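Local coordinates for Nrps/pks (Streptomyces albus, PDB 4OPE), which probably catalyses the decarboxylative condensation that extends the growing polyketide chain during oxazolomycin assembly, as a ketosynthase domain of an AT-less type I synthase, at residues E513-G518 / V524-A529. Numbering follows the deposited sequence.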
ATOM      1  N   GLU A 513       7.911 -40.859  20.017  1.00 46.00           N
ATOM      2  CA  GLU A 513       6.663 -41.448  20.541  1.00 48.95           C
ATOM      3  C   GLU A 513       6.865 -41.994  21.972  1.00 49.03           C
ATOM      4  O   GLU A 513       6.051 -41.747  22.847  1.00 48.04           O
ATOM      5  CB  GLU A 513       6.122 -42.497  19.569  1.00 49.55           C
ATOM      6  CG  GLU A 513       5.722 -41.844  18.258  1.00 52.29           C
ATOM      7  CD  GLU A 513       5.049 -42.775  17.256  1.00 59.75           C
ATOM      8  OE1 GLU A 513       4.809 -43.988  17.567  1.00 59.36           O
ATOM      9  OE2 GLU A 513       4.763 -42.267  16.123  1.00 61.43           O
ATOM     10  N   ASP A 514       7.993 -42.655  22.221  1.00 49.80           N
ATOM     11  CA  ASP A 514       8.310 -43.137  23.560  1.00 51.29           C
ATOM     12  C   ASP A 514       8.305 -41.975  24.540  1.00 50.56           C
ATOM     13  O   ASP A 514       7.750 -42.069  25.612  1.00 51.08           O
ATOM     14  CB  ASP A 514       9.669 -43.853  23.593  1.00 52.80           C
ATOM     15  CG  ASP A 514       9.628 -45.235  22.943  1.00 57.18           C
ATOM     16  OD1 ASP A 514       8.538 -45.803  22.814  1.00 61.49           O
ATOM     17  OD2 ASP A 514      10.688 -45.774  22.548  1.00 64.02           O
ATOM     18  N   HIS A 515       8.904 -40.862  24.163  1.00 51.38           N
ATOM     19  CA  HIS A 515       9.055 -39.759  25.090  1.00 52.82           C
ATOM     20  C   HIS A 515       7.671 -39.244  25.404  1.00 53.94           C
ATOM     21  O   HIS A 515       7.393 -38.937  26.543  1.00 55.28           O
ATOM     22  CB  HIS A 515       9.969 -38.670  24.499  1.00 53.97           C
ATOM     23  CG  HIS A 515      10.056 -37.421  25.325  1.00 56.29           C
ATOM     24  ND1 HIS A 515       9.171 -36.372  25.194  1.00 56.69           N
ATOM     25  CD2 HIS A 515      10.929 -37.052  26.293  1.00 58.23           C
ATOM     26  CE1 HIS A 515       9.494 -35.409  26.039  1.00 54.78           C
ATOM     27  NE2 HIS A 515      10.562 -35.794  26.713  1.00 55.19           N
ATOM     28  N   LEU A 516       6.797 -39.195  24.397  1.00 54.58           N
ATOM     29  CA  LEU A 516       5.421 -38.684  24.576  1.00 55.44           C
ATOM     30  C   LEU A 516       4.567 -39.585  25.471  1.00 58.55           C
ATOM     31  O   LEU A 516       3.659 -39.111  26.142  1.00 61.34           O
ATOM     32  CB  LEU A 516       4.710 -38.456  23.214  1.00 51.18           C
ATOM     33  CG  LEU A 516       5.410 -37.429  22.309  1.00 49.58           C
ATOM     34  CD1 LEU A 516       4.851 -37.394  20.906  1.00 49.97           C
ATOM     35  CD2 LEU A 516       5.414 -36.037  22.917  1.00 49.01           C
ATOM     36  N   ALA A 517       4.857 -40.880  25.470  1.00 61.19           N
ATOM     37  CA  ALA A 517       4.105 -41.846  26.261  1.00 60.39           C
ATOM     38  C   ALA A 517       4.590 -41.938  27.719  1.00 64.41           C
ATOM     39  O   ALA A 517       4.058 -42.711  28.499  1.00 64.46           O
ATOM     40  CB  ALA A 517       4.219 -43.199  25.605  1.00 57.30           C
ATOM     41  N   GLY A 518       5.606 -41.165  28.091  1.00 69.98           N
ATOM     42  CA  GLY A 518       6.225 -41.323  29.402  1.00 72.81           C
ATOM     43  C   GLY A 518       7.352 -42.348  29.430  1.00 76.15           C
ATOM     44  O   GLY A 518       8.318 -42.165  30.158  1.00 75.75           O
ATOM     45  N   VAL A 524      16.471 -39.974  24.373  1.00 44.94           N
ATOM     46  CA  VAL A 524      15.906 -38.640  24.443  1.00 44.98           C
ATOM     47  C   VAL A 524      16.417 -37.802  25.612  1.00 45.95           C
ATOM     48  O   VAL A 524      16.248 -38.184  26.758  1.00 50.13           O
ATOM     49  CB  VAL A 524      14.390 -38.721  24.554  1.00 43.47           C
ATOM     50  CG1 VAL A 524      13.819 -37.336  24.601  1.00 43.58           C
ATOM     51  CG2 VAL A 524      13.820 -39.448  23.352  1.00 44.44           C
ATOM     52  N   LEU A 525      17.021 -36.650  25.336  1.00 44.06           N
ATOM     53  CA  LEU A 525      17.471 -35.767  26.403  1.00 43.39           C
ATOM     54  C   LEU A 525      16.601 -34.506  26.435  1.00 41.70           C
ATOM     55  O   LEU A 525      16.153 -34.045  25.416  1.00 38.76           O
ATOM     56  CB  LEU A 525      18.917 -35.357  26.195  1.00 46.53           C
ATOM     57  CG  LEU A 525      19.930 -36.429  25.784  1.00 50.76           C
ATOM     58  CD1 LEU A 525      21.297 -35.811  25.475  1.00 51.49           C
ATOM     59  CD2 LEU A 525      20.048 -37.496  26.855  1.00 52.22           C
ATOM     60  N   THR A 526      16.374 -33.948  27.613  1.00 41.04           N
ATOM     61  CA  THR A 526      15.592 -32.757  27.722  1.00 44.58           C
ATOM     62  C   THR A 526      16.247 -31.820  28.706  1.00 44.73           C
ATOM     63  O   THR A 526      16.942 -32.250  29.599  1.00 46.93           O
ATOM     64  CB  THR A 526      14.135 -33.004  28.189  1.00 46.08           C
ATOM     65  OG1 THR A 526      14.146 -33.398  29.554  1.00 47.81           O
ATOM     66  CG2 THR A 526      13.448 -34.062  27.375  1.00 47.69           C
ATOM     67  N   GLY A 527      16.015 -30.527  28.544  1.00 43.43           N
ATOM     68  CA  GLY A 527      16.499 -29.584  29.521  1.00 44.06           C
ATOM     69  C   GLY A 527      16.054 -28.193  29.201  1.00 44.07           C
ATOM     70  O   GLY A 527      15.383 -27.974  28.222  1.00 46.92           O
ATOM     71  N   THR A 528      16.397 -27.259  30.051  1.00 44.26           N
ATOM     72  CA  THR A 528      16.114 -25.868  29.777  1.00 44.58           C
ATOM     73  C   THR A 528      17.438 -25.187  29.551  1.00 41.64           C
ATOM     74  O   THR A 528      18.434 -25.511  30.192  1.00 39.17           O
ATOM     75  CB  THR A 528      15.326 -25.231  30.925  1.00 46.38           C
ATOM     76  OG1 THR A 528      13.998 -25.757  30.892  1.00 47.19           O
ATOM     77  CG2 THR A 528      15.226 -23.739  30.724  1.00 49.91           C
ATOM     78  N   ALA A 529      17.469 -24.271  28.600  1.00 41.30           N
ATOM     79  CA  ALA A 529      18.724 -23.635  28.273  1.00 43.29           C
ATOM     80  C   ALA A 529      19.171 -22.813  29.463  1.00 43.27           C
ATOM     81  O   ALA A 529      18.350 -22.392  30.253  1.00 42.60           O
ATOM     82  CB  ALA A 529      18.575 -22.743  27.052  1.00 43.39           C
TER
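H515 on V524 and T526 is a small van der Waals contact at the surface, where the last turn of helix 505-516 packs against strand 524-528, the edge strand of a three-stranded antiparallel sheet. The centre of the contact lies about 32 Å from the centre of the chain, in this smaller sheet rather than the mixed sheet of the thiolase fold; the helix-flanked sheet is consistent with the linker domain that follows ketosynthases in type I synthases. A short connection joins the two segments, and they come nearest at H515 and V524, with CA atoms 7.0 Å apart. The imidazole reaches the strand because CG of H515 stands anti to its own backbone N (chi1 173°), which carries the ring off the helix and out over the sheet. There its CD2 lies 3.4 Å from CG1 of V524, the two side chains crossing at about a right angle, while CG2 of V524 sits 4.1 Å from CB of H515. Farther along the ring, NE2 of H515 meets CG2 of T526, also at 3.4 Å, the two side chains approaching from opposite directions. The CB atoms of V524 and T526 face the helix and that of L525 faces away; the L525 side chain touches helix 541-550. L498 of the neighbouring strand 496-502 touches both H515 and V524, so the histidine packs on two strands of the sheet. L516 packs on helix 458-473, and E513 forms a salt bridge with R473 there. An alanine in place of H515 would probably leave the methyls of V524 and T526 without their cover from the helix. The imidazole meets methyl groups through CD2 and NE2, a nonpolar contact that makes no use of the ring's hydrogen-bonding capacity.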